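Local coordinates for protein diol-dehydratase (PDB 5I2A) that dehydrates 1,2-propanediol as a glycyl radical enzyme that needs no vitamin B12, in the bacterium Roseburia inulinivorans, at residues A54-E58 with I212-V217; Y220-Y224 with F271-V275; V186-M190 with L207-L211. All coordinates share one frame; numbering follows the deposited sequence. Where two conformers were deposited one is given.

Interaction 1 (A54-E58 with I212-V217)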
ATOM      1  N   ALA A  54       1.747 -14.815  -4.703  1.00 13.27           N
ATOM      2  CA  ALA A  54       1.700 -15.723  -5.848  1.00 15.56           C
ATOM      3  C   ALA A  54       2.795 -16.768  -5.736  1.00 16.75           C
ATOM      4  O   ALA A  54       2.538 -17.959  -5.917  1.00 16.20           O
ATOM      5  CB  ALA A  54       1.831 -14.963  -7.156  1.00 15.13           C
ATOM      6  N   ARG A  55       4.004 -16.315  -5.411  1.00 16.85           N
ATOM      7  CA  ARG A  55       5.141 -17.208  -5.257  1.00 16.81           C
ATOM      8  C   ARG A  55       4.942 -18.159  -4.077  1.00 14.80           C
ATOM      9  O   ARG A  55       5.337 -19.305  -4.146  1.00 16.29           O
ATOM     10  CB  ARG A  55       6.443 -16.414  -5.079  1.00 15.98           C
ATOM     11  CG  ARG A  55       6.895 -15.681  -6.344  1.00 18.32           C
ATOM     12  CD  ARG A  55       7.348 -16.646  -7.420  1.00 21.30           C
ATOM     13  NE  ARG A  55       7.887 -15.944  -8.585  1.00 20.50           N
ATOM     14  CZ  ARG A  55       7.994 -16.485  -9.793  1.00 23.59           C
ATOM     15  NH1 ARG A  55       7.594 -17.736  -9.994  1.00 21.25           N
ATOM     16  NH2 ARG A  55       8.494 -15.777 -10.800  1.00 21.36           N
ATOM     17  N   ALA A  56       4.337 -17.683  -2.998  1.00 13.68           N
ATOM     18  CA  ALA A  56       4.099 -18.558  -1.861  1.00 18.24           C
ATOM     19  C   ALA A  56       3.029 -19.616  -2.218  1.00 14.72           C
ATOM     20  O   ALA A  56       3.184 -20.780  -1.898  1.00 16.09           O
ATOM     21  CB  ALA A  56       3.699 -17.753  -0.641  1.00 12.41           C
ATOM     22  N   PHE A  57       1.972 -19.199  -2.910  1.00 15.81           N
ATOM     23  CA  PHE A  57       0.920 -20.111  -3.366  1.00 16.50           C
ATOM     24  C   PHE A  57       1.556 -21.153  -4.280  1.00 17.91           C
ATOM     25  O   PHE A  57       1.305 -22.342  -4.152  1.00 15.82           O
ATOM     26  CB  PHE A  57      -0.184 -19.330  -4.085  1.00 11.05           C
ATOM     27  CG  PHE A  57      -1.406 -20.142  -4.476  1.00 13.57           C
ATOM     28  CD1 PHE A  57      -2.104 -20.894  -3.545  1.00 13.15           C
ATOM     29  CD2 PHE A  57      -1.898 -20.077  -5.777  1.00 12.76           C
ATOM     30  CE1 PHE A  57      -3.252 -21.593  -3.908  1.00 13.02           C
ATOM     31  CE2 PHE A  57      -3.049 -20.760  -6.146  1.00 13.49           C
ATOM     32  CZ  PHE A  57      -3.727 -21.517  -5.207  1.00 12.97           C
ATOM     33  N   GLU A  58       2.414 -20.693  -5.181  1.00 16.04           N
ATOM     34  CA  GLU A  58       3.150 -21.597  -6.048  1.00 17.29           C
ATOM     35  C   GLU A  58       4.000 -22.587  -5.242  1.00 18.42           C
ATOM     36  O   GLU A  58       3.964 -23.784  -5.497  1.00 17.08           O
ATOM     37  CB  GLU A  58       4.023 -20.803  -7.010  1.00 17.78           C
ATOM     38  CG  GLU A  58       5.053 -21.615  -7.789  1.00 22.58           C
ATOM     39  CD  GLU A  58       5.951 -20.703  -8.616  1.00 22.58           C
ATOM     40  OE1 GLU A  58       6.733 -19.957  -8.012  1.00 23.62           O
ATOM     41  OE2 GLU A  58       5.849 -20.702  -9.851  1.00 27.62           O
ATOM     42  N   ILE A 212       1.299 -16.918 -12.549  1.00 14.36           N
ATOM     43  CA  ILE A 212       2.012 -17.795 -11.647  1.00 14.82           C
ATOM     44  C   ILE A 212       1.037 -18.647 -10.820  1.00 19.46           C
ATOM     45  O   ILE A 212       1.232 -19.855 -10.674  1.00 16.13           O
ATOM     46  CB  ILE A 212       2.946 -16.986 -10.737  1.00 15.31           C
ATOM     47  CG1 ILE A 212       4.072 -16.384 -11.586  1.00 17.29           C
ATOM     48  CG2 ILE A 212       3.524 -17.865  -9.629  1.00 16.71           C
ATOM     49  CD1 ILE A 212       4.859 -15.292 -10.908  1.00 15.34           C
ATOM     50  N   SER A 213      -0.028 -18.028 -10.323  1.00 14.98           N
ATOM     51  CA  SER A 213      -1.001 -18.748  -9.506  1.00 14.21           C
ATOM     52  C   SER A 213      -1.765 -19.792 -10.333  1.00 15.08           C
ATOM     53  O   SER A 213      -2.047 -20.880  -9.852  1.00 14.28           O
ATOM     54  CB  SER A 213      -1.986 -17.770  -8.843  1.00 11.86           C
ATOM     55  OG  SER A 213      -1.300 -16.813  -8.053  1.00 15.70           O
ATOM     56  N   CYS A 214      -2.110 -19.456 -11.569  1.00 15.53           N
ATOM     57  CA  CYS A 214      -2.790 -20.422 -12.415  1.00 15.46           C
ATOM     58  C   CYS A 214      -1.880 -21.619 -12.716  1.00 17.14           C
ATOM     59  O   CYS A 214      -2.309 -22.773 -12.618  1.00 18.88           O
ATOM     60  CB  CYS A 214      -3.262 -19.769 -13.706  1.00 13.43           C
ATOM     61  SG  CYS A 214      -4.687 -18.701 -13.489  1.00 17.05           S
ATOM     62  N   ASP A 215      -0.619 -21.353 -13.044  1.00 18.03           N
ATOM     63  CA  ASP A 215       0.318 -22.437 -13.323  1.00 14.53           C
ATOM     64  C   ASP A 215       0.594 -23.298 -12.082  1.00 19.56           C
ATOM     65  O   ASP A 215       0.815 -24.499 -12.204  1.00 20.73           O
ATOM     66  CB  ASP A 215       1.621 -21.888 -13.905  1.00 16.15           C
ATOM     67  CG  ASP A 215       1.466 -21.469 -15.362  1.00 23.19           C
ATOM     68  OD1 ASP A 215       0.633 -22.077 -16.065  1.00 24.77           O
ATOM     69  OD2 ASP A 215       2.161 -20.531 -15.804  1.00 24.24           O
ATOM     70  N   ALA A 216       0.548 -22.695 -10.896  1.00 16.49           N
ATOM     71  CA  ALA A 216       0.678 -23.446  -9.652  1.00 14.51           C
ATOM     72  C   ALA A 216      -0.453 -24.478  -9.467  1.00 14.91           C
ATOM     73  O   ALA A 216      -0.226 -25.593  -9.019  1.00 15.69           O
ATOM     74  CB  ALA A 216       0.712 -22.495  -8.471  1.00 12.71           C
ATOM     75  N   VAL A 217      -1.674 -24.092  -9.800  1.00 16.77           N
ATOM     76  CA  VAL A 217      -2.801 -25.000  -9.655  1.00 17.88           C
ATOM     77  C   VAL A 217      -2.709 -26.118 -10.708  1.00 20.04           C
ATOM     78  O   VAL A 217      -3.035 -27.263 -10.433  1.00 20.33           O
ATOM     79  CB  VAL A 217      -4.138 -24.259  -9.785  1.00 18.25           C
ATOM     80  CG1 VAL A 217      -5.311 -25.235  -9.701  1.00 12.94           C
ATOM     81  CG2 VAL A 217      -4.251 -23.163  -8.709  1.00 12.60           C
TER
HETATM   82  O   HOH W   1       3.534 -21.402 -10.939  1.00 21.15           O
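Glu58 OE2 accepts a hydrogen bond from a water molecule 2.7 Å away, and the same water also donates to Ile212 O at 2.8 Å, so a carboxylate of one helix and a carbonyl of the other are joined through solvent, with no direct hydrogen bond between the segments. The other carboxylate oxygen is held from its own helix: Arg55 NH1 donates to Glu58 OE1 in a salt bridge of 3.1 Å, fairly straight at 160° and arriving on the syn side. Although Arg55 sets off away from the partner helix, a bend at its second torsion (chi2 -69°) brings the guanidinium back, and one of its faces rests on Ile212 CD1, 3.5 Å from Arg55 CZ. Isoleucine suits this place because its other branch, CG2, reaches Ala54 and the Glu58 carboxylate. Replacing Arg55 with an alanine would probably leave Glu58 OE1 without its charged mate and uncover the end of Ile212. The axes of the two short segments run almost parallel, at 6° and 8.6 Å from each other. Small residues permit such closeness: Ala216 CB comes within 3.6 Å of Glu58 CA, and Ala54 faces Ser213, whose OG is hydrogen-bonded to Ser209 O. The Phe57 ring meets Ser213 CB at its edge, while Phe57 CE2 packs 3.7 Å from Val217 CG2. Around the pair, helix 525-529 places Pro525 on Ala54 and Ser213, helix 262-279 sets Val275 against Phe57 and Val217, and helix 32-43 packs against Ala56.

Interaction 2 (Y220-Y224 with F271-V275)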
ATOM      1  N   TYR A 220      -0.358 -28.463  -9.508  1.00 17.80           N
ATOM      2  CA  TYR A 220      -0.926 -29.228  -8.405  1.00 16.54           C
ATOM      3  C   TYR A 220      -1.707 -30.434  -8.935  1.00 15.96           C
ATOM      4  O   TYR A 220      -1.516 -31.553  -8.480  1.00 20.47           O
ATOM      5  CB  TYR A 220      -1.836 -28.342  -7.543  1.00 16.71           C
ATOM      6  CG  TYR A 220      -2.277 -28.989  -6.251  1.00 13.85           C
ATOM      7  CD1 TYR A 220      -1.355 -29.325  -5.280  1.00 14.36           C
ATOM      8  CD2 TYR A 220      -3.619 -29.244  -6.001  1.00 15.71           C
ATOM      9  CE1 TYR A 220      -1.749 -29.907  -4.089  1.00 16.09           C
ATOM     10  CE2 TYR A 220      -4.023 -29.818  -4.816  1.00 15.15           C
ATOM     11  CZ  TYR A 220      -3.085 -30.155  -3.867  1.00 14.00           C
ATOM     12  OH  TYR A 220      -3.482 -30.742  -2.697  1.00 16.64           O
ATOM     13  N   ALA A 221      -2.563 -30.189  -9.915  1.00 17.25           N
ATOM     14  CA  ALA A 221      -3.368 -31.236 -10.525  1.00 18.48           C
ATOM     15  C   ALA A 221      -2.491 -32.344 -11.117  1.00 20.07           C
ATOM     16  O   ALA A 221      -2.780 -33.530 -10.981  1.00 18.98           O
ATOM     17  CB  ALA A 221      -4.255 -30.646 -11.592  1.00 15.44           C
ATOM     18  N   ASN A 222      -1.412 -31.938 -11.764  1.00 18.24           N
ATOM     19  CA  ASN A 222      -0.517 -32.877 -12.400  1.00 19.39           C
ATOM     20  C   ASN A 222       0.267 -33.700 -11.384  1.00 20.67           C
ATOM     21  O   ASN A 222       0.677 -34.822 -11.680  1.00 21.97           O
ATOM     22  CB  ASN A 222       0.422 -32.141 -13.356  1.00 17.18           C
ATOM     23  CG  ASN A 222      -0.198 -31.952 -14.721  1.00 24.49           C
ATOM     24  OD1 ASN A 222      -0.073 -32.811 -15.587  1.00 28.95           O
ATOM     25  ND2 ASN A 222      -0.922 -30.852 -14.902  1.00 23.02           N
ATOM     26  N   ARG A 223       0.454 -33.166 -10.179  1.00 20.76           N
ATOM     27  CA  ARG A 223       1.021 -33.977  -9.106  1.00 18.61           C
ATOM     28  C   ARG A 223       0.095 -35.159  -8.776  1.00 21.91           C
ATOM     29  O   ARG A 223       0.566 -36.258  -8.480  1.00 20.87           O
ATOM     30  CB  ARG A 223       1.292 -33.136  -7.858  1.00 20.14           C
ATOM     31  CG  ARG A 223       2.383 -32.079  -8.049  1.00 21.35           C
ATOM     32  CD  ARG A 223       2.628 -31.322  -6.762  1.00 19.79           C
ATOM     33  NE  ARG A 223       3.139 -32.190  -5.712  1.00 16.62           N
ATOM     34  CZ  ARG A 223       2.964 -31.979  -4.415  1.00 20.11           C
ATOM     35  NH1 ARG A 223       2.279 -30.920  -3.995  1.00 18.16           N
ATOM     36  NH2 ARG A 223       3.462 -32.834  -3.532  1.00 18.92           N
ATOM     37  N   TYR A 224      -1.214 -34.938  -8.842  1.00 21.61           N
ATOM     38  CA  TYR A 224      -2.173 -36.008  -8.582  1.00 20.28           C
ATOM     39  C   TYR A 224      -2.190 -37.033  -9.714  1.00 20.09           C
ATOM     40  O   TYR A 224      -2.309 -38.227  -9.464  1.00 25.72           O
ATOM     41  CB  TYR A 224      -3.581 -35.436  -8.347  1.00 16.49           C
ATOM     42  CG  TYR A 224      -3.737 -34.964  -6.917  1.00 22.65           C
ATOM     43  CD1 TYR A 224      -4.128 -35.843  -5.912  1.00 18.50           C
ATOM     44  CD2 TYR A 224      -3.430 -33.656  -6.561  1.00 17.62           C
ATOM     45  CE1 TYR A 224      -4.239 -35.425  -4.597  1.00 17.03           C
ATOM     46  CE2 TYR A 224      -3.538 -33.224  -5.250  1.00 14.53           C
ATOM     47  CZ  TYR A 224      -3.935 -34.104  -4.273  1.00 16.69           C
ATOM     48  OH  TYR A 224      -4.030 -33.668  -2.977  1.00 16.35           O
ATOM     49  N   PHE A 271     -10.894 -29.232  -7.586  1.00 16.81           N
ATOM     50  CA  PHE A 271      -9.577 -28.596  -7.461  1.00 15.52           C
ATOM     51  C   PHE A 271      -9.716 -27.093  -7.160  1.00 11.77           C
ATOM     52  O   PHE A 271      -8.997 -26.558  -6.330  1.00 13.45           O
ATOM     53  CB  PHE A 271      -8.744 -28.825  -8.730  1.00 13.25           C
ATOM     54  CG  PHE A 271      -7.972 -30.135  -8.730  1.00 17.73           C
ATOM     55  CD1 PHE A 271      -7.361 -30.602  -7.576  1.00 15.17           C
ATOM     56  CD2 PHE A 271      -7.872 -30.897  -9.884  1.00 14.99           C
ATOM     57  CE1 PHE A 271      -6.650 -31.800  -7.575  1.00 17.79           C
ATOM     58  CE2 PHE A 271      -7.162 -32.098  -9.894  1.00 16.38           C
ATOM     59  CZ  PHE A 271      -6.554 -32.552  -8.747  1.00 17.52           C
ATOM     60  N   ILE A 272     -10.660 -26.426  -7.810  1.00 13.14           N
ATOM     61  CA  ILE A 272     -10.862 -25.007  -7.554  1.00 15.36           C
ATOM     62  C   ILE A 272     -11.375 -24.806  -6.123  1.00 16.00           C
ATOM     63  O   ILE A 272     -10.834 -23.984  -5.385  1.00 14.13           O
ATOM     64  CB  ILE A 272     -11.831 -24.366  -8.563  1.00 13.32           C
ATOM     65  CG1 ILE A 272     -11.263 -24.466  -9.981  1.00 13.92           C
ATOM     66  CG2 ILE A 272     -12.075 -22.919  -8.198  1.00 13.67           C
ATOM     67  CD1 ILE A 272      -9.835 -23.875 -10.129  1.00 13.79           C
ATOM     68  N   GLN A 273     -12.385 -25.584  -5.733  1.00 16.39           N
ATOM     69  CA  GLN A 273     -12.933 -25.536  -4.373  1.00 16.15           C
ATOM     70  C   GLN A 273     -11.845 -25.732  -3.325  1.00 14.84           C
ATOM     71  O   GLN A 273     -11.832 -25.059  -2.296  1.00 14.00           O
ATOM     72  CB  GLN A 273     -14.014 -26.603  -4.176  1.00 14.61           C
ATOM     73  CG  GLN A 273     -14.735 -26.531  -2.828  1.00 15.21           C
ATOM     74  CD  GLN A 273     -15.665 -25.318  -2.712  1.00 15.86           C
ATOM     75  OE1 GLN A 273     -15.972 -24.655  -3.706  1.00 13.77           O
ATOM     76  NE2 GLN A 273     -16.119 -25.035  -1.491  1.00 11.10           N
ATOM     77  N   GLN A 274     -10.948 -26.671  -3.590  1.00 13.40           N
ATOM     78  CA  GLN A 274      -9.894 -26.998  -2.652  1.00 14.95           C
ATOM     79  C   GLN A 274      -8.797 -25.928  -2.585  1.00 17.03           C
ATOM     80  O   GLN A 274      -8.467 -25.453  -1.499  1.00 14.22           O
ATOM     81  CB  GLN A 274      -9.263 -28.351  -3.001  1.00 13.22           C
ATOM     82  CG  GLN A 274      -8.226 -28.799  -1.974  1.00 14.92           C
ATOM     83  CD  GLN A 274      -7.274 -29.868  -2.511  1.00 15.42           C
ATOM     84  OE1 GLN A 274      -7.358 -30.262  -3.673  1.00 15.37           O
ATOM     85  NE2 GLN A 274      -6.371 -30.334  -1.663  1.00 12.07           N
ATOM     86  N   VAL A 275      -8.233 -25.544  -3.730  1.00 13.44           N
ATOM     87  CA  VAL A 275      -7.041 -24.697  -3.677  1.00 15.29           C
ATOM     88  C   VAL A 275      -7.364 -23.275  -3.210  1.00 15.34           C
ATOM     89  O   VAL A 275      -6.509 -22.621  -2.632  1.00 14.87           O
ATOM     90  CB  VAL A 275      -6.291 -24.623  -5.031  1.00 15.67           C
ATOM     91  CG1 VAL A 275      -5.795 -26.008  -5.440  1.00 15.38           C
ATOM     92  CG2 VAL A 275      -7.155 -23.963  -6.119  1.00 14.08           C
TER
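Tyr220 OH is the meeting point of the polar interactions here. Gln274 NE2 reaches it across the contact through a weak hydrogen bond of 3.1 Å, bent to 128°, and Tyr224 OH donates to it from one turn further along at 3.0 Å. Both donors have further partners, Thr78 OG1 for the Gln274 amide nitrogen and Ser77 N for the Tyr224 hydroxyl. Gln274 leaves its helix with CG anti to the backbone N (chi1 -175°) and stays extended, a reach that glutamine's length allows. Gln274 OE1 lies at the edge of the Tyr220 ring, 3.6 Å from Tyr220 CE2, and is buried there without a hydrogen-bonding partner in the model.

The aromatic interactions centre on Phe271. Its ring stands obliquely to that of Tyr224, centroids 5.6 Å apart, and Ala221 CA makes an off-centre CH-pi contact with the Phe271 ring, 4.3 Å from its centroid. An alanine suits this position, since its short side chain lets the flat ring come up to the backbone.

Purely apolar packing completes the contact: Val275 CG1 lies 3.9 Å from Tyr220 CD2, and Ala221 CB touches Phe271 CE2.

Segments 220-224 and 271-275, on helices 200-233 and 262-279, cross steeply, their axes at 114°, and large side chains bridge the 12.3 Å between them. The result is a buried helix-helix crossing filled by aromatic side chains, within the pyruvate formate lyase-like region of the chain.

Interaction 3 (V186-M190 with L207-L211)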
ATOM      1  N   VAL A 186      -5.667 -13.074 -19.254  1.00 17.22           N
ATOM      2  CA  VAL A 186      -4.697 -12.229 -18.580  1.00 18.44           C
ATOM      3  C   VAL A 186      -3.702 -11.655 -19.585  1.00 22.57           C
ATOM      4  O   VAL A 186      -3.449 -10.450 -19.599  1.00 19.67           O
ATOM      5  CB  VAL A 186      -3.960 -13.010 -17.481  1.00 17.13           C
ATOM      6  CG1 VAL A 186      -2.752 -12.216 -16.943  1.00 15.18           C
ATOM      7  CG2 VAL A 186      -4.931 -13.349 -16.361  1.00 16.72           C
ATOM      8  N   ARG A 187      -3.162 -12.520 -20.439  0.80 19.38           N
ATOM      9  CA  ARG A 187      -2.193 -12.088 -21.434  0.80 20.30           C
ATOM     10  C   ARG A 187      -2.806 -11.087 -22.403  0.80 20.01           C
ATOM     11  O   ARG A 187      -2.150 -10.139 -22.810  0.80 21.05           O
ATOM     12  CB  ARG A 187      -1.617 -13.295 -22.178  0.80 19.56           C
ATOM     13  CG  ARG A 187      -0.791 -14.170 -21.255  0.80 23.19           C
ATOM     14  CD  ARG A 187       0.205 -15.050 -21.975  0.80 23.87           C
ATOM     15  NE  ARG A 187       1.110 -15.694 -21.025  0.80 23.90           N
ATOM     16  CZ  ARG A 187       0.932 -16.919 -20.541  0.80 23.63           C
ATOM     17  NH1 ARG A 187      -0.121 -17.631 -20.927  0.80 22.98           N
ATOM     18  NH2 ARG A 187       1.804 -17.435 -19.686  0.80 21.47           N
ATOM     19  N   LYS A 188      -4.073 -11.270 -22.742  1.00 18.85           N
ATOM     20  CA  LYS A 188      -4.744 -10.310 -23.596  1.00 21.29           C
ATOM     21  C   LYS A 188      -4.888  -8.948 -22.894  1.00 24.23           C
ATOM     22  O   LYS A 188      -4.744  -7.905 -23.531  1.00 20.61           O
ATOM     23  CB  LYS A 188      -6.106 -10.810 -24.041  1.00 24.11           C
ATOM     24  CG  LYS A 188      -6.644 -10.030 -25.233  1.00 37.56           C
ATOM     25  CD  LYS A 188      -6.444 -10.817 -26.531  1.00 48.96           C
ATOM     26  CE  LYS A 188      -6.365  -9.912 -27.762  1.00 53.21           C
ATOM     27  NZ  LYS A 188      -4.969  -9.515 -28.108  1.00 60.54           N
ATOM     28  N   GLU A 189      -5.153  -8.947 -21.590  1.00 19.56           N
ATOM     29  CA  GLU A 189      -5.249  -7.672 -20.870  1.00 20.14           C
ATOM     30  C   GLU A 189      -3.872  -7.003 -20.763  1.00 20.53           C
ATOM     31  O   GLU A 189      -3.759  -5.781 -20.829  1.00 19.50           O
ATOM     32  CB  GLU A 189      -5.850  -7.870 -19.480  1.00 19.57           C
ATOM     33  CG  GLU A 189      -5.980  -6.585 -18.691  1.00 17.12           C
ATOM     34  CD  GLU A 189      -6.940  -5.602 -19.345  1.00 23.03           C
ATOM     35  OE1 GLU A 189      -7.907  -6.055 -19.989  1.00 23.92           O
ATOM     36  OE2 GLU A 189      -6.720  -4.386 -19.221  1.00 22.23           O
ATOM     37  N   MET A 190      -2.826  -7.813 -20.616  1.00 17.40           N
ATOM     38  CA  MET A 190      -1.460  -7.295 -20.582  1.00 19.85           C
ATOM     39  C   MET A 190      -1.124  -6.444 -21.812  1.00 25.64           C
ATOM     40  O   MET A 190      -0.378  -5.464 -21.719  1.00 20.41           O
ATOM     41  CB  MET A 190      -0.469  -8.442 -20.471  1.00 18.87           C
ATOM     42  CG  MET A 190      -0.402  -9.059 -19.089  1.00 17.04           C
ATOM     43  SD  MET A 190       0.799 -10.398 -19.075  1.00 24.63           S
ATOM     44  CE  MET A 190       0.988 -10.660 -17.309  1.00 15.97           C
ATOM     45  N   LEU A 207      -1.156  -8.915 -12.706  1.00 13.19           N
ATOM     46  CA  LEU A 207      -1.421  -9.821 -13.823  1.00 14.30           C
ATOM     47  C   LEU A 207      -0.377 -10.952 -13.886  1.00 17.35           C
ATOM     48  O   LEU A 207      -0.741 -12.098 -14.102  1.00 16.54           O
ATOM     49  CB  LEU A 207      -1.480  -9.050 -15.152  1.00 14.63           C
ATOM     50  CG  LEU A 207      -2.632  -8.032 -15.275  1.00 16.13           C
ATOM     51  CD1 LEU A 207      -2.635  -7.301 -16.610  1.00 14.68           C
ATOM     52  CD2 LEU A 207      -3.988  -8.704 -15.051  1.00 14.68           C
ATOM     53  N   GLU A 208       0.905 -10.649 -13.677  1.00 16.86           N
ATOM     54  CA  GLU A 208       1.924 -11.704 -13.672  1.00 14.81           C
ATOM     55  C   GLU A 208       1.683 -12.672 -12.528  1.00 15.92           C
ATOM     56  O   GLU A 208       1.901 -13.870 -12.670  1.00 15.66           O
ATOM     57  CB  GLU A 208       3.341 -11.140 -13.544  1.00 13.32           C
ATOM     58  CG  GLU A 208       3.754 -10.171 -14.632  1.00 21.75           C
ATOM     59  CD  GLU A 208       4.277 -10.848 -15.878  1.00 35.75           C
ATOM     60  OE1 GLU A 208       4.126 -12.087 -16.011  1.00 30.53           O
ATOM     61  OE2 GLU A 208       4.855 -10.129 -16.727  1.00 38.51           O
ATOM     62  N   SER A 209       1.255 -12.134 -11.389  1.00 13.75           N
ATOM     63  CA  SER A 209       0.927 -12.943 -10.219  1.00 15.53           C
ATOM     64  C   SER A 209      -0.197 -13.939 -10.503  1.00 11.99           C
ATOM     65  O   SER A 209      -0.180 -15.058 -10.004  1.00 16.58           O
ATOM     66  CB  SER A 209       0.523 -12.050  -9.046  1.00 15.59           C
ATOM     67  OG  SER A 209       1.626 -11.279  -8.621  1.00 19.32           O
ATOM     68  N   ILE A 210      -1.175 -13.523 -11.294  1.00 12.90           N
ATOM     69  CA  ILE A 210      -2.238 -14.439 -11.682  1.00 14.05           C
ATOM     70  C   ILE A 210      -1.679 -15.600 -12.511  1.00 15.78           C
ATOM     71  O   ILE A 210      -2.019 -16.757 -12.268  1.00 14.75           O
ATOM     72  CB  ILE A 210      -3.342 -13.731 -12.467  1.00 13.86           C
ATOM     73  CG1 ILE A 210      -4.075 -12.729 -11.565  1.00 14.05           C
ATOM     74  CG2 ILE A 210      -4.317 -14.759 -13.061  1.00 12.86           C
ATOM     75  CD1 ILE A 210      -5.164 -11.882 -12.296  1.00 10.78           C
ATOM     76  N   LEU A 211      -0.812 -15.292 -13.476  1.00 18.90           N
ATOM     77  CA  LEU A 211      -0.228 -16.330 -14.328  1.00 15.71           C
ATOM     78  C   LEU A 211       0.479 -17.386 -13.475  1.00 15.62           C
ATOM     79  O   LEU A 211       0.268 -18.587 -13.631  1.00 17.52           O
ATOM     80  CB  LEU A 211       0.751 -15.717 -15.347  1.00 14.56           C
ATOM     81  CG  LEU A 211       0.140 -14.815 -16.425  1.00 16.31           C
ATOM     82  CD1 LEU A 211       1.207 -14.341 -17.407  1.00 15.56           C
ATOM     83  CD2 LEU A 211      -0.997 -15.524 -17.154  1.00 14.00           C
TER
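Val186 and Leu207, whose CA atoms are 6.3 Å apart, mark the close backbone approach of two nearly antiparallel segments, with axes at 159° and 10.1 Å from each other. They belong to successive helices, 171-190 and 200-233, which form a helical hairpin, and the contact lies near its turn. Val186 reaches in with both methyls. Val186 CG1, anti to the backbone N (chi1 169°), comes close to Leu207 O and packs 3.8 Å from Leu211 CD2, while Val186 CG2 meets Ile210 CG2 at 3.6 Å. A branched residue suits this spot, since its CG1 fits between Leu207 and Leu211 while CG2 turns to Ile210. Leu207 in turn lays CD1 beside the aliphatic part of Glu189, whose carboxylate leads away to a salt bridge with Lys203. Helix 534-537 covers one flank, Ile535 touching Val186, Glu189 and Ile210. At the other flank the long, flexible Met190 runs alongside Leu207, pointing the other way. Met190 CE packs 3.7 Å from Leu207 CB and equally far from Leu211 CD1, and comes to 3.6 Å from Glu208 CD.

All three interactions use helix 200-233 at successive levels, each against a different partner. Interaction 3, near the hairpin turn and farthest from the centre of the chain, is partly buried and apolar, with charged side chains at its margin. Interaction 1 is a buried contact, nearly parallel and close-packed around small residues; its salt bridge and bridging water lie along one side, where residues are partly exposed. Interaction 2 is wholly buried, crosses steeply, and exchanges charge for tyrosine hydroxyls, an amide and aromatic rings. Interactions 1 and 2 touch through Phe57 and Val217 against Val275, interactions 1 and 3 through Ala54 against Ser209, whereas interactions 2 and 3 remain about 11 Å apart at their nearest atoms.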